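Local coordinates for protein D-alanyl-D-alanine carboxypeptidase (Enterococcus faecalis V583, PDB 5ZHF) that uses a zinc ion to cleave the C-terminal D-alanine from peptidoglycan-derived pentapeptides and should thereby contribute to vancomycin resistance, at residues A54-E59 and H140-A145; I71-Y76 and Y194-I199. All coordinates share one frame; numbering follows the deposited sequence.

Overall arrangement
Contacts 1 and 2 lie side by side, their centres 13 Å apart, and illustrate how a metal-bearing loop is fixed to its surroundings from more than one direction. Segment 140-145 supplies the zinc ligand His-140 and then runs into strand 145-150; segment 194-199 begins one residue after another ligand, His-193. The two meet through backbone, Leu-144 O lying 2.9 Å from Tyr-196 N, a probable hydrogen bond. Their partner segments are joined likewise, Glu-59 O being 2.9 Å from Ile-71 N. Ile-73 of contact 2 also packs against Leu-144 of contact 1, and its side chain stands about 12 Å from the zinc.

Contact 1 of 2, residues A54-E59 and H140-A145; sequences AQYDVE and HQLGLA. With ZN (zinc ion), chain C.
The zinc-binding loop of this M15B peptidase is packed from outside by an extended segment, Tyr-56 and Val-58 of 54-59 resting on Leu-142 just beyond the ligand His-140. Leu-142 sets its methyl CD2 over one face of the Tyr-56 ring, offset toward the rim at the phenol end, and the two side chains cross at about a right angle. This is a CH-pi contact: CD2 is 4.0 Å from the ring centroid, 26° off the normal, with Tyr-56 CZ its nearest ring carbon at 3.7 Å. Tyr-56 carries CG opposite its own backbone N (chi1 -178°), which extends the ring toward the loop. At the ring edge, in its plane, one water links the segments: Tyr-56 OH donates to it at 2.6 Å, and the water donates to Leu-142 O at 2.7 Å. The phenol thus reaches the backbone carbonyl through the water and not by a direct bond. Val-58 approaches that same carbonyl, its CG2 3.5 Å from Leu-142 O, so the oxygen accepts a water proton and also meets a methyl group. The next residue, Gly-143, has phi 84°, where a CB would be pressed against Leu-142 O and would point toward Val-58.

At the start of the segment, in a 3-10 turn, His-140 NE2 binds the zinc ion at 2.1 Å; a water at 2.2 Å from the zinc, Asp-147 and His-193 are the other ligands. A hydrogen bond from His-140 ND1 to Gly-96 O fixes the rotation of the imidazole and would probably make NE2 a stronger donor to the metal. The loop follows helix 121-128 and leads into strand 145-150; Leu-142 and Leu-144 lean on Arg-195 of strand 193-196, while Val-58 and Leu-144 both touch Asp-70 of strand 68-70.

Contact 2 of 2, residues I71-Y76 and Y194-I199; sequences IRISPY and YRYVGI
Two tyrosine rings meet here, and the ring of Tyr-196 is held from both faces: Gly-198 N lies 3.4 Å above the plane over its centre, and Ile-73 CB lies on the opposite face, offset toward the rim. The nearest atom of Ile-73 is its CG2 methyl, 3.5 Å from Tyr-196 CG. The hydroxyl of Tyr-196 sits in turn over one face of the Tyr-76 ring, toward the rim and 3.2 Å from Tyr-76 CE2, while Arg-72 O lies at the edge of that ring in its plane. The pair is oblique, with planes at 38° and centroids 5.0 Å apart.

Ile-73 lies in the 3-10 turn that leads into helix 74-86, and Tyr-76 lies on that helix, whereas Tyr-196 ends strand 193-196 of the antiparallel four-stranded sheet; the contact seats this helical turn against the strand end, with Phe-173 of the neighbouring strand meeting Tyr-196 edge-to-face. Tyr-196 CG is anti to the backbone N (chi1 -176°), sending the ring across to the helix. Behind it, Arg-195 NE donates to Tyr-196 O at 2.8 Å from above the carbonyl plane. Gly-198 is the N-cap of helix 199-208, whose Ile-199 brings CD1 within 4.0 Å of Tyr-76 CE1.

Contact 1 of 2, residues A54-E59 and H140-A145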
# COMPACT_ATOMS: atom_id res chain seq x y z
N ALA A 54 2.44 -10.92 -16.44
CA ALA A 54 1.28 -11.63 -16.96
C ALA A 54 1.28 -13.02 -16.30
O ALA A 54 2.34 -13.57 -16.03
CB ALA A 54 1.35 -11.74 -18.48
N GLN A 55 0.10 -13.54 -15.99
CA GLN A 55 -0.05 -14.85 -15.31
C GLN A 55 0.53 -14.88 -13.87
O GLN A 55 0.98 -15.93 -13.40
CB GLN A 55 0.56 -15.98 -16.15
CG GLN A 55 0.07 -16.05 -17.60
CD GLN A 55 1.15 -16.51 -18.58
OE1 GLN A 55 2.18 -15.85 -18.75
NE2 GLN A 55 0.90 -17.65 -19.22
N TYR A 56 0.54 -13.74 -13.18
CA TYR A 56 0.99 -13.70 -11.78
C TYR A 56 -0.07 -14.40 -10.95
O TYR A 56 -1.22 -13.96 -10.93
CB TYR A 56 1.18 -12.27 -11.30
CG TYR A 56 1.70 -12.17 -9.88
CD1 TYR A 56 3.05 -12.29 -9.62
CD2 TYR A 56 0.85 -11.94 -8.81
CE1 TYR A 56 3.56 -12.20 -8.32
CE2 TYR A 56 1.34 -11.87 -7.51
CZ TYR A 56 2.70 -11.98 -7.27
OH TYR A 56 3.21 -11.90 -5.99
N ASP A 57 0.30 -15.48 -10.28
CA ASP A 57 -0.65 -16.26 -9.48
C ASP A 57 -0.65 -15.73 -8.06
O ASP A 57 0.43 -15.52 -7.46
CB ASP A 57 -0.26 -17.74 -9.45
CG ASP A 57 -1.23 -18.60 -8.63
OD1 ASP A 57 -2.41 -18.71 -9.01
OD2 ASP A 57 -0.80 -19.17 -7.60
N VAL A 58 -1.84 -15.51 -7.51
CA VAL A 58 -1.97 -15.22 -6.08
C VAL A 58 -3.09 -16.06 -5.50
O VAL A 58 -4.15 -16.18 -6.13
CB VAL A 58 -2.20 -13.71 -5.80
CG1 VAL A 58 -3.47 -13.19 -6.46
CG2 VAL A 58 -2.21 -13.44 -4.29
N GLU A 59 -2.83 -16.67 -4.35
CA GLU A 59 -3.86 -17.35 -3.58
C GLU A 59 -4.36 -16.38 -2.52
O GLU A 59 -3.58 -15.91 -1.71
CB GLU A 59 -3.32 -18.61 -2.91
CG GLU A 59 -2.88 -19.70 -3.87
CD GLU A 59 -4.00 -20.21 -4.77
OE1 GLU A 59 -5.17 -20.26 -4.33
OE2 GLU A 59 -3.71 -20.57 -5.94
N HIS A 140 -1.79 -3.14 -5.14
CA HIS A 140 -3.02 -3.78 -4.72
C HIS A 140 -3.36 -5.00 -5.55
O HIS A 140 -4.02 -5.90 -5.07
CB HIS A 140 -4.19 -2.81 -4.66
CG HIS A 140 -4.10 -1.85 -3.52
ND1 HIS A 140 -4.58 -2.16 -2.27
CD2 HIS A 140 -3.57 -0.60 -3.43
CE1 HIS A 140 -4.36 -1.14 -1.45
NE2 HIS A 140 -3.75 -0.18 -2.13
N GLN A 141 -2.88 -5.04 -6.78
CA GLN A 141 -3.12 -6.20 -7.61
C GLN A 141 -2.20 -7.40 -7.29
O GLN A 141 -2.39 -8.49 -7.84
CB GLN A 141 -3.03 -5.80 -9.07
CG GLN A 141 -4.06 -4.76 -9.47
CD GLN A 141 -3.87 -4.29 -10.88
OE1 GLN A 141 -3.27 -3.22 -11.11
NE2 GLN A 141 -4.33 -5.10 -11.85
N LEU A 142 -1.23 -7.21 -6.40
CA LEU A 142 -0.43 -8.33 -5.90
C LEU A 142 -1.09 -9.10 -4.78
O LEU A 142 -0.77 -10.27 -4.56
CB LEU A 142 0.91 -7.85 -5.35
CG LEU A 142 1.89 -7.23 -6.34
CD1 LEU A 142 2.99 -6.47 -5.60
CD2 LEU A 142 2.45 -8.33 -7.22
N GLY A 143 -1.94 -8.43 -4.00
CA GLY A 143 -2.39 -8.99 -2.72
C GLY A 143 -1.42 -8.73 -1.58
O GLY A 143 -1.66 -9.20 -0.46
N LEU A 144 -0.33 -7.99 -1.82
CA LEU A 144 0.70 -7.71 -0.82
C LEU A 144 0.55 -6.35 -0.17
O LEU A 144 1.33 -6.03 0.72
CB LEU A 144 2.10 -7.81 -1.46
CG LEU A 144 2.45 -9.22 -1.95
CD1 LEU A 144 3.87 -9.26 -2.49
CD2 LEU A 144 2.29 -10.25 -0.84
N ALA A 145 -0.45 -5.56 -0.62
CA ALA A 145 -0.66 -4.22 -0.08
C ALA A 145 -2.02 -4.07 0.52
O ALA A 145 -3.03 -4.60 0.01
CB ALA A 145 -0.46 -3.15 -1.15
ZN ZN C . -3.09 1.69 -1.44
O HOH W 1 1.44 -11.66 -4.09
O HOH W 2 -3.42 3.77 -2.13

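Contact 2 of 2, residues I71-Y76 and Y194-I199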
# COMPACT_ATOMS: atom_id res chain seq x y z
N ILE A 71 -2.62 -14.98 0.86
CA ILE A 71 -2.63 -15.85 2.04
C ILE A 71 -1.26 -15.83 2.79
O ILE A 71 -1.22 -15.96 4.00
CB ILE A 71 -3.03 -17.31 1.69
CG1 ILE A 71 -3.27 -18.18 2.94
CG2 ILE A 71 -1.95 -17.96 0.84
CD1 ILE A 71 -4.39 -17.77 3.88
N ARG A 72 -0.17 -15.60 2.06
CA ARG A 72 1.15 -15.61 2.67
C ARG A 72 1.38 -14.51 3.69
O ARG A 72 2.25 -14.66 4.56
CB ARG A 72 2.24 -15.57 1.59
CG ARG A 72 2.27 -16.85 0.76
CD ARG A 72 3.23 -16.72 -0.40
NE ARG A 72 2.69 -15.87 -1.46
CZ ARG A 72 3.22 -15.71 -2.67
NH1 ARG A 72 4.32 -16.36 -3.04
NH2 ARG A 72 2.62 -14.91 -3.54
N ILE A 73 0.63 -13.39 3.59
CA ILE A 73 0.80 -12.26 4.52
C ILE A 73 -0.21 -12.31 5.67
O ILE A 73 -0.08 -11.56 6.61
CB ILE A 73 0.77 -10.86 3.84
CG1 ILE A 73 -0.67 -10.37 3.58
CG2 ILE A 73 1.58 -10.85 2.56
CD1 ILE A 73 -0.73 -9.00 2.91
N SER A 74 -1.14 -13.25 5.62
CA SER A 74 -2.21 -13.31 6.62
C SER A 74 -1.79 -13.29 8.11
O SER A 74 -2.28 -12.46 8.88
CB SER A 74 -3.13 -14.51 6.35
OG SER A 74 -4.10 -14.57 7.37
N PRO A 75 -0.89 -14.19 8.55
CA PRO A 75 -0.51 -14.16 9.97
C PRO A 75 0.23 -12.90 10.39
O PRO A 75 0.12 -12.48 11.53
CB PRO A 75 0.35 -15.42 10.16
CG PRO A 75 0.77 -15.81 8.80
CD PRO A 75 -0.20 -15.26 7.80
N TYR A 76 0.97 -12.29 9.46
CA TYR A 76 1.73 -11.09 9.74
C TYR A 76 0.78 -9.90 9.90
O TYR A 76 0.95 -9.12 10.81
CB TYR A 76 2.72 -10.82 8.63
CG TYR A 76 3.75 -11.92 8.52
CD1 TYR A 76 4.83 -11.96 9.38
CD2 TYR A 76 3.63 -12.91 7.55
CE1 TYR A 76 5.77 -12.98 9.30
CE2 TYR A 76 4.56 -13.95 7.46
CZ TYR A 76 5.62 -13.97 8.33
OH TYR A 76 6.57 -14.99 8.22
N TYR A 194 0.32 0.33 3.08
CA TYR A 194 1.36 -0.54 3.63
C TYR A 194 1.57 -1.79 2.76
O TYR A 194 0.61 -2.41 2.29
CB TYR A 194 1.07 -0.87 5.12
CG TYR A 194 1.52 0.31 5.95
CD1 TYR A 194 0.78 1.49 6.00
CD2 TYR A 194 2.77 0.30 6.58
CE1 TYR A 194 1.24 2.60 6.72
CE2 TYR A 194 3.25 1.40 7.27
CZ TYR A 194 2.50 2.56 7.33
OH TYR A 194 3.03 3.63 8.01
N ARG A 195 2.85 -2.11 2.54
CA ARG A 195 3.28 -3.19 1.62
C ARG A 195 4.04 -4.22 2.42
O ARG A 195 4.95 -3.86 3.18
CB ARG A 195 4.17 -2.60 0.53
CG ARG A 195 5.05 -3.57 -0.26
CD ARG A 195 4.27 -4.63 -1.01
NE ARG A 195 5.21 -5.67 -1.42
CZ ARG A 195 5.93 -5.69 -2.53
NH1 ARG A 195 5.77 -4.77 -3.48
NH2 ARG A 195 6.79 -6.70 -2.71
N TYR A 196 3.67 -5.49 2.26
CA TYR A 196 4.41 -6.57 2.88
C TYR A 196 5.67 -6.88 2.06
O TYR A 196 5.57 -7.22 0.87
CB TYR A 196 3.59 -7.83 2.98
CG TYR A 196 4.33 -8.93 3.71
CD1 TYR A 196 4.44 -8.91 5.10
CD2 TYR A 196 4.99 -9.95 3.01
CE1 TYR A 196 5.13 -9.91 5.78
CE2 TYR A 196 5.68 -10.95 3.68
CZ TYR A 196 5.75 -10.93 5.05
OH TYR A 196 6.42 -11.93 5.73
N VAL A 197 6.82 -6.79 2.72
CA VAL A 197 8.10 -7.27 2.17
C VAL A 197 8.80 -8.33 3.02
O VAL A 197 9.85 -8.89 2.59
CB VAL A 197 9.04 -6.09 1.93
CG1 VAL A 197 8.50 -5.21 0.83
CG2 VAL A 197 9.31 -5.31 3.21
N GLY A 198 8.29 -8.60 4.23
CA GLY A 198 8.92 -9.49 5.20
C GLY A 198 9.71 -8.72 6.21
O GLY A 198 10.15 -7.59 5.96
N ILE A 199 9.89 -9.33 7.38
CA ILE A 199 10.46 -8.66 8.53
C ILE A 199 11.91 -8.22 8.28
O ILE A 199 12.28 -7.11 8.61
CB ILE A 199 10.31 -9.53 9.80
CG1 ILE A 199 8.82 -9.63 10.18
CG2 ILE A 199 11.09 -8.94 10.97
CD1 ILE A 199 8.45 -10.72 11.16